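PDB 3KEB: probable thiol peroxidase from Chromobacterium violaceum, which probably reduces peroxides with a thiol as a member of the redoxin family of the thioredoxin superfamily. Local coordinates for residues F31-D36 / L111-G116; L83-I88 / P106-L111. One frame throughout, in Å; residues are numbered along the deposited sequence. Where two conformers were deposited one is given.

In the fold
Both interactions are strand pairings within one mixed sheet, and both use strand 109-112, whose Leu111 belongs to each. Interaction 2 sets this strand parallel to 84-89 in a beta-alpha-beta unit through helix 93-103; interaction 1 sets its far edge antiparallel to 32-35. Their centres lie about 13 Å apart, and they touch where Leu33 CD1 sits 3.7 Å from Ile88 CD1. Each is mostly buried, with an open fringe: Met32 in interaction 1, Asn107 in interaction 2. Three backbone hydrogen bonds and apolar packing on both faces carry interaction 2, with a lysine and a water at its end; interaction 1 has two backbone hydrogen bonds, then a turn that meets the second subunit.

Interaction 1 of 2, residues F31-D36 / L111-G116; sequences FMLVDD and LSTLRG
Leu33 and Leu111 meet at about a right angle, CD1 to CD1 at 3.8 Å. In Leu33, chi1 -63° sets CG beside the backbone N, and chi2 174° then sends CD1 to Leu111 and CD2 to Ser112 O, 3.5 Å away, and close to Thr113 CA. Leu111 spreads its own branches likewise, CD1 reaching Phe31 CE2 at 4.0 Å and CD2 pressing on Asp35 CB at 3.5 Å. The backbone evidence for antiparallel pairing is the reciprocal bonding of Val34 with Ser112: Val34 N to Ser112 O is 3.2 Å, in the carbonyl plane, and Ser112 N to Val34 O is 2.8 Å, the donor tilted from the carbonyl plane of Val34. Just beyond, Ser112 OG, anti to its N (chi1 168°), accepts from Leu114 N at 3.0 Å in an ST turn; Ser112 OG also hydrogen-bonds Asp91 O. The turn carries Leu114 and Arg115 to Ser133 of the second subunit. Phe119 of helix 119-122 packs on Phe31 and Leu33. The chemistry thus divides by place: apolar branches join the strands on the Leu111 face, while a buried hydroxyl, bonded to Leu114 N and Asp91 O, ties the chain together where it leaves the sheet.

Interaction 2 of 2, residues L83-I88 / P106-L111; sequences LKLIVI and PNIALL
Val87 bonds to strand 109-111 through both its N and its O: its N donates to Ala109 O at 2.9 Å, and its O accepts from Leu111 N at 2.8 Å. Two residues earlier, Leu85 O accepts from Ala109 N, which lies in the carbonyl plane. The alternation of these bonds, with axes 21° apart and 4.8 Å at closest approach, establishes parallel pairing of strands 84-88 and 109-111. Ile88 CA adds a CA-H...O contact to Leu111 O.

Side chains divide between the two faces. On one, Leu85 and Ile108 lie side by side, pointing the same way, with Leu85 CD2 meeting both CG1 and CD1 of Ile108. Ile108 CG2 reaches Val87 CG2 at 3.6 Å, while CG1 and CD1 stay with Leu85 CD2. Leu110 CD2 rests alongside Val87 CB. On the other face Ile86 CG2 meets Leu111 CD1 at 3.6 Å, and Ile88 CG1 packs on Leu111 CB.

At the open end Lys84 bends at chi2 (64°) and brings NZ to Asn107 O at 2.7 Å, from above the carbonyl plane. A water also donates to this oxygen and accepts from Leu85 N, linking strand 84-88 to the loop just before strand 109-111.

Further out, helix 67-77 covers the Leu85-Val87 face through Leu77 and Leu70. Strand 51-55 pairs with the far edge of 84-89, and Arg100, on the connecting helix 93-103, binds Ile108 O. This is a beta-alpha-beta crossover within the thioredoxin-like sheet. Its chemistry implies an interior secured by regular backbone hydrogen bonding and branched aliphatic packing, while at the strand entrance an ammonium group and a water together satisfy one loop carbonyl.

Interaction 1 of 2, residues F31-D36 / L111-G116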
ATOM      1  N   PHE A  31      -6.548  13.411  10.490  1.00 17.12           N
ATOM      2  CA  PHE A  31      -5.882  12.223   9.973  1.00 17.18           C
ATOM      3  C   PHE A  31      -4.395  12.260  10.315  1.00 18.15           C
ATOM      4  O   PHE A  31      -3.827  13.345  10.547  1.00 18.54           O
ATOM      5  CB  PHE A  31      -6.168  12.020   8.457  1.00 16.64           C
ATOM      6  CG  PHE A  31      -5.715  13.131   7.537  1.00 16.36           C
ATOM      7  CD1 PHE A  31      -6.675  13.861   6.804  1.00 19.22           C
ATOM      8  CD2 PHE A  31      -4.368  13.393   7.292  1.00 16.17           C
ATOM      9  CE1 PHE A  31      -6.291  14.838   5.921  1.00 19.72           C
ATOM     10  CE2 PHE A  31      -3.957  14.422   6.412  1.00 17.72           C
ATOM     11  CZ  PHE A  31      -4.909  15.121   5.703  1.00 19.96           C
HETATM   12  N   MSE A  32      -3.797  11.076  10.356  1.00 19.24           N
HETATM   13  CA  MSE A  32      -2.354  10.875  10.538  0.60 19.94           C
HETATM   14  C   MSE A  32      -1.911   9.946   9.423  1.00 19.36           C
HETATM   15  O   MSE A  32      -2.075   8.738   9.566  1.00 19.64           O
HETATM   16  CB  MSE A  32      -2.087  10.157  11.863  0.60 21.11           C
HETATM   17  CG  MSE A  32      -2.437  10.965  13.093  0.60 26.12           C
HETATM   18 SE   MSE A  32      -2.165   9.999  14.798  0.36 36.41          SE
HETATM   19  CE  MSE A  32      -2.946   8.242  14.353  0.60 31.47           C
ATOM     20  N   LEU A  33      -1.410  10.484   8.315  1.00 16.96           N
ATOM     21  CA  LEU A  33      -1.055   9.709   7.149  1.00 15.40           C
ATOM     22  C   LEU A  33       0.446   9.829   6.906  1.00 14.87           C
ATOM     23  O   LEU A  33       1.138  10.458   7.700  1.00 14.36           O
ATOM     24  CB  LEU A  33      -1.851  10.209   5.916  1.00 15.40           C
ATOM     25  CG  LEU A  33      -3.366  10.006   6.094  1.00 15.46           C
ATOM     26  CD1 LEU A  33      -4.105  10.639   4.941  1.00 18.00           C
ATOM     27  CD2 LEU A  33      -3.706   8.507   6.207  1.00 18.45           C
ATOM     28  N   VAL A  34       0.937   9.203   5.834  1.00 13.54           N
ATOM     29  CA  VAL A  34       2.336   9.344   5.481  0.60 13.29           C
ATOM     30  C   VAL A  34       2.432   9.639   4.001  1.00 12.87           C
ATOM     31  O   VAL A  34       1.767   9.052   3.178  1.00 14.01           O
ATOM     32  CB  VAL A  34       3.172   8.117   5.906  0.60 14.09           C
ATOM     33  CG1 VAL A  34       2.532   6.887   5.437  0.60 13.03           C
ATOM     34  CG2 VAL A  34       4.607   8.220   5.393  0.60 11.15           C
ATOM     35  N   ASP A  35       3.226  10.622   3.652  1.00 12.62           N
ATOM     36  CA  ASP A  35       3.334  11.043   2.255  1.00 13.71           C
ATOM     37  C   ASP A  35       4.362  10.251   1.471  1.00 13.26           C
ATOM     38  O   ASP A  35       5.023   9.374   1.996  1.00 12.27           O
ATOM     39  CB  ASP A  35       3.597  12.552   2.166  1.00 15.03           C
ATOM     40  CG  ASP A  35       4.997  12.974   2.592  1.00 18.33           C
ATOM     41  OD1 ASP A  35       6.004  12.200   2.614  1.00 16.31           O
ATOM     42  OD2 ASP A  35       5.116  14.221   2.885  1.00 25.58           O
ATOM     43  N   ASP A  36       4.522  10.592   0.201  1.00 13.94           N
ATOM     44  CA  ASP A  36       5.386   9.816  -0.662  1.00 13.96           C
ATOM     45  C   ASP A  36       6.874   9.852  -0.352  1.00 14.74           C
ATOM     46  O   ASP A  36       7.621   8.956  -0.805  1.00 16.52           O
ATOM     47  CB  ASP A  36       5.117  10.112  -2.135  1.00 13.41           C
ATOM     48  CG  ASP A  36       5.434  11.561  -2.542  1.00 17.64           C
ATOM     49  OD1 ASP A  36       4.902  12.499  -1.940  1.00 18.81           O
ATOM     50  OD2 ASP A  36       6.262  11.759  -3.460  1.00 24.99           O
ATOM     51  N   LEU A 111      -0.642  10.775  -0.328  1.00 12.59           N
ATOM     52  CA  LEU A 111      -0.642  10.262   1.034  1.00 14.01           C
ATOM     53  C   LEU A 111      -1.124   8.835   1.045  1.00 13.58           C
ATOM     54  O   LEU A 111      -2.096   8.500   0.374  1.00 13.96           O
ATOM     55  CB  LEU A 111      -1.565  11.095   1.922  1.00 12.49           C
ATOM     56  CG  LEU A 111      -1.356  12.620   1.842  1.00 15.29           C
ATOM     57  CD1 LEU A 111      -2.246  13.285   2.929  1.00 14.53           C
ATOM     58  CD2 LEU A 111       0.119  13.046   2.009  1.00 14.63           C
ATOM     59  N   SER A 112      -0.467   8.040   1.881  1.00 13.32           N
ATOM     60  CA  SER A 112      -0.717   6.641   2.050  1.00 13.35           C
ATOM     61  C   SER A 112      -1.372   6.405   3.402  1.00 14.49           C
ATOM     62  O   SER A 112      -1.033   7.066   4.419  1.00 13.59           O
ATOM     63  CB  SER A 112       0.597   5.890   2.029  1.00 12.63           C
ATOM     64  OG  SER A 112       0.421   4.569   2.469  1.00 12.63           O
ATOM     65  N   THR A 113      -2.287   5.455   3.420  1.00 13.27           N
ATOM     66  CA  THR A 113      -2.949   5.077   4.653  1.00 15.23           C
ATOM     67  C   THR A 113      -2.201   4.002   5.417  1.00 17.75           C
ATOM     68  O   THR A 113      -2.729   3.457   6.423  1.00 19.43           O
ATOM     69  CB  THR A 113      -4.354   4.586   4.403  1.00 13.73           C
ATOM     70  OG1 THR A 113      -4.329   3.434   3.568  1.00 12.66           O
ATOM     71  CG2 THR A 113      -5.205   5.684   3.694  1.00 11.75           C
ATOM     72  N   LEU A 114      -0.979   3.671   5.013  1.00 20.03           N
ATOM     73  CA  LEU A 114      -0.328   2.565   5.749  1.00 22.63           C
ATOM     74  C   LEU A 114      -0.078   2.890   7.241  1.00 24.44           C
ATOM     75  O   LEU A 114      -0.166   2.012   8.036  1.00 26.99           O
ATOM     76  CB  LEU A 114       0.922   2.015   5.037  1.00 23.03           C
ATOM     77  CG  LEU A 114       2.235   2.522   5.513  1.00 19.86           C
ATOM     78  CD1 LEU A 114       3.456   1.874   4.844  1.00 12.94           C
ATOM     79  CD2 LEU A 114       2.161   4.010   5.243  1.00 20.43           C
ATOM     80  N   ARG A 115       0.187   4.134   7.626  1.00 27.73           N
ATOM     81  CA  ARG A 115       0.548   4.396   9.033  0.60 29.37           C
ATOM     82  C   ARG A 115      -0.678   4.192   9.929  1.00 29.76           C
ATOM     83  O   ARG A 115      -0.544   3.873  11.121  1.00 31.08           O
ATOM     84  CB  ARG A 115       1.230   5.774   9.195  0.60 30.29           C
ATOM     85  CG  ARG A 115       1.252   6.375  10.594  0.60 32.69           C
ATOM     86  CD  ARG A 115       2.049   5.546  11.548  0.60 34.75           C
ATOM     87  NE  ARG A 115       1.462   5.625  12.878  0.60 37.17           N
ATOM     88  CZ  ARG A 115       1.743   6.556  13.778  0.60 38.50           C
ATOM     89  NH1 ARG A 115       2.640   7.501  13.528  0.60 38.57           N
ATOM     90  NH2 ARG A 115       1.126   6.524  14.951  0.60 40.30           N
ATOM     91  N   GLY A 116      -1.870   4.305   9.370  0.60 30.05           N
ATOM     92  CA  GLY A 116      -3.062   3.947  10.117  0.60 30.67           C
ATOM     93  C   GLY A 116      -4.252   3.784   9.200  0.60 30.75           C
ATOM     94  O   GLY A 116      -4.823   4.764   8.736  0.60 30.36           O
TER

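Interaction 2 of 2, residues L83-I88 / P106-L111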
ATOM      1  N   LEU A  83      -6.394  25.816  -4.908  1.00 12.94           N
ATOM      2  CA  LEU A  83      -6.989  24.689  -4.267  0.60 13.70           C
ATOM      3  C   LEU A  83      -5.930  23.581  -4.239  1.00 13.68           C
ATOM      4  O   LEU A  83      -5.461  23.132  -5.328  1.00 15.19           O
ATOM      5  CB  LEU A  83      -8.213  24.290  -5.072  0.60 13.89           C
ATOM      6  CG  LEU A  83      -9.490  23.830  -4.378  0.60 17.91           C
ATOM      7  CD1 LEU A  83     -10.047  24.922  -3.500  0.60 17.49           C
ATOM      8  CD2 LEU A  83     -10.521  23.405  -5.419  0.60 14.37           C
ATOM      9  N   LYS A  84      -5.562  23.169  -3.049  1.00 11.84           N
ATOM     10  CA  LYS A  84      -4.529  22.142  -2.845  1.00 12.43           C
ATOM     11  C   LYS A  84      -5.142  20.745  -3.041  1.00 12.69           C
ATOM     12  O   LYS A  84      -6.030  20.333  -2.264  1.00 11.45           O
ATOM     13  CB  LYS A  84      -3.897  22.258  -1.446  1.00 10.53           C
ATOM     14  CG  LYS A  84      -2.900  21.211  -1.083  1.00 12.43           C
ATOM     15  CD  LYS A  84      -1.642  21.273  -1.985  1.00 14.88           C
ATOM     16  CE  LYS A  84      -0.581  20.213  -1.666  1.00 18.69           C
ATOM     17  NZ  LYS A  84       0.626  20.497  -2.494  1.00 16.47           N
ATOM     18  N   LEU A  85      -4.636  20.029  -4.030  1.00 11.85           N
ATOM     19  CA  LEU A  85      -5.084  18.672  -4.337  1.00 12.30           C
ATOM     20  C   LEU A  85      -4.307  17.704  -3.450  1.00 12.54           C
ATOM     21  O   LEU A  85      -3.032  17.684  -3.473  1.00 14.14           O
ATOM     22  CB  LEU A  85      -4.836  18.349  -5.814  1.00 11.46           C
ATOM     23  CG  LEU A  85      -5.299  16.941  -6.254  1.00 15.41           C
ATOM     24  CD1 LEU A  85      -6.768  16.681  -5.839  1.00 15.10           C
ATOM     25  CD2 LEU A  85      -5.120  16.714  -7.693  1.00 14.67           C
ATOM     26  N   ILE A  86      -5.058  16.967  -2.629  1.00 13.49           N
ATOM     27  CA  ILE A  86      -4.526  15.964  -1.691  1.00 12.59           C
ATOM     28  C   ILE A  86      -5.132  14.576  -2.081  1.00 13.94           C
ATOM     29  O   ILE A  86      -6.344  14.346  -1.939  1.00 14.55           O
ATOM     30  CB  ILE A  86      -4.880  16.270  -0.224  1.00 12.07           C
ATOM     31  CG1 ILE A  86      -4.324  17.658   0.176  1.00 13.47           C
ATOM     32  CG2 ILE A  86      -4.300  15.198   0.680  1.00 11.60           C
ATOM     33  CD1 ILE A  86      -4.854  18.174   1.529  1.00 13.04           C
ATOM     34  N   VAL A  87      -4.280  13.699  -2.605  1.00 13.88           N
ATOM     35  CA  VAL A  87      -4.677  12.365  -3.039  1.00 13.23           C
ATOM     36  C   VAL A  87      -4.307  11.393  -1.925  1.00 13.87           C
ATOM     37  O   VAL A  87      -3.171  11.397  -1.436  1.00 13.14           O
ATOM     38  CB  VAL A  87      -3.983  11.975  -4.348  1.00 13.85           C
ATOM     39  CG1 VAL A  87      -4.226  10.486  -4.706  1.00 12.69           C
ATOM     40  CG2 VAL A  87      -4.436  12.892  -5.496  1.00 15.51           C
ATOM     41  N   ILE A  88      -5.265  10.549  -1.526  1.00 13.60           N
ATOM     42  CA  ILE A  88      -5.076   9.588  -0.463  1.00 13.79           C
ATOM     43  C   ILE A  88      -5.412   8.205  -1.015  1.00 14.51           C
ATOM     44  O   ILE A  88      -6.482   8.023  -1.647  1.00 13.91           O
ATOM     45  CB  ILE A  88      -5.942   9.881   0.785  1.00 13.77           C
ATOM     46  CG1 ILE A  88      -5.639  11.313   1.286  1.00 15.27           C
ATOM     47  CG2 ILE A  88      -5.710   8.798   1.901  1.00 14.97           C
ATOM     48  CD1 ILE A  88      -6.547  11.823   2.405  1.00 12.19           C
ATOM     49  N   PRO A 106       2.467  17.658 -10.488  1.00 21.74           N
ATOM     50  CA  PRO A 106       3.012  18.822  -9.817  1.00 21.26           C
ATOM     51  C   PRO A 106       2.121  19.373  -8.688  1.00 20.29           C
ATOM     52  O   PRO A 106       0.916  19.555  -8.873  1.00 18.21           O
ATOM     53  CB  PRO A 106       3.193  19.849 -10.964  1.00 22.60           C
ATOM     54  CG  PRO A 106       2.273  19.383 -12.079  1.00 23.21           C
ATOM     55  CD  PRO A 106       2.185  17.883 -11.924  1.00 22.02           C
ATOM     56  N   ASN A 107       2.712  19.642  -7.525  1.00 20.07           N
ATOM     57  CA  ASN A 107       1.974  20.180  -6.383  1.00 21.87           C
ATOM     58  C   ASN A 107       0.857  19.349  -5.810  1.00 20.12           C
ATOM     59  O   ASN A 107       0.003  19.874  -5.069  1.00 21.00           O
ATOM     60  CB  ASN A 107       1.349  21.537  -6.746  1.00 24.45           C
ATOM     61  CG  ASN A 107       2.329  22.656  -6.611  1.00 30.52           C
ATOM     62  OD1 ASN A 107       3.065  22.689  -5.629  1.00 40.54           O
ATOM     63  ND2 ASN A 107       2.401  23.533  -7.614  1.00 36.60           N
ATOM     64  N   ILE A 108       0.800  18.078  -6.171  1.00 18.20           N
ATOM     65  CA  ILE A 108      -0.238  17.202  -5.645  1.00 17.04           C
ATOM     66  C   ILE A 108       0.421  16.492  -4.506  1.00 17.08           C
ATOM     67  O   ILE A 108       1.538  15.961  -4.641  1.00 17.25           O
ATOM     68  CB  ILE A 108      -0.711  16.198  -6.694  1.00 17.35           C
ATOM     69  CG1 ILE A 108      -1.367  16.948  -7.851  1.00 21.15           C
ATOM     70  CG2 ILE A 108      -1.661  15.166  -6.097  1.00 16.26           C
ATOM     71  CD1 ILE A 108      -1.639  16.082  -9.100  1.00 24.13           C
ATOM     72  N   ALA A 109      -0.243  16.492  -3.353  1.00 15.29           N
ATOM     73  CA  ALA A 109       0.183  15.686  -2.240  1.00 15.50           C
ATOM     74  C   ALA A 109      -0.305  14.278  -2.501  1.00 14.84           C
ATOM     75  O   ALA A 109      -1.431  14.093  -2.950  1.00 14.90           O
ATOM     76  CB  ALA A 109      -0.388  16.216  -0.953  1.00 14.08           C
ATOM     77  N   LEU A 110       0.550  13.296  -2.173  1.00 14.23           N
ATOM     78  CA  LEU A 110       0.253  11.868  -2.283  1.00 13.49           C
ATOM     79  C   LEU A 110       0.456  11.222  -0.924  1.00 14.88           C
ATOM     80  O   LEU A 110       1.604  11.171  -0.395  1.00 14.45           O
ATOM     81  CB  LEU A 110       1.217  11.278  -3.327  1.00 14.83           C
ATOM     82  CG  LEU A 110       1.110  11.823  -4.746  1.00 13.92           C
ATOM     83  CD1 LEU A 110       2.238  11.307  -5.605  1.00 17.29           C
ATOM     84  CD2 LEU A 110      -0.244  11.417  -5.391  1.00 16.76           C
ATOM     85  N   LEU A 111      -0.642  10.775  -0.328  1.00 12.59           N
ATOM     86  CA  LEU A 111      -0.642  10.262   1.034  1.00 14.01           C
ATOM     87  C   LEU A 111      -1.124   8.835   1.045  1.00 13.58           C
ATOM     88  O   LEU A 111      -2.096   8.500   0.374  1.00 13.96           O
ATOM     89  CB  LEU A 111      -1.565  11.095   1.922  1.00 12.49           C
ATOM     90  CG  LEU A 111      -1.356  12.620   1.842  1.00 15.29           C
ATOM     91  CD1 LEU A 111      -2.246  13.285   2.929  1.00 14.53           C
ATOM     92  CD2 LEU A 111       0.119  13.046   2.009  1.00 14.63           C
TER
HETATM   93  O   HOH W   1      -2.478  20.962  -5.848  1.00 13.89           O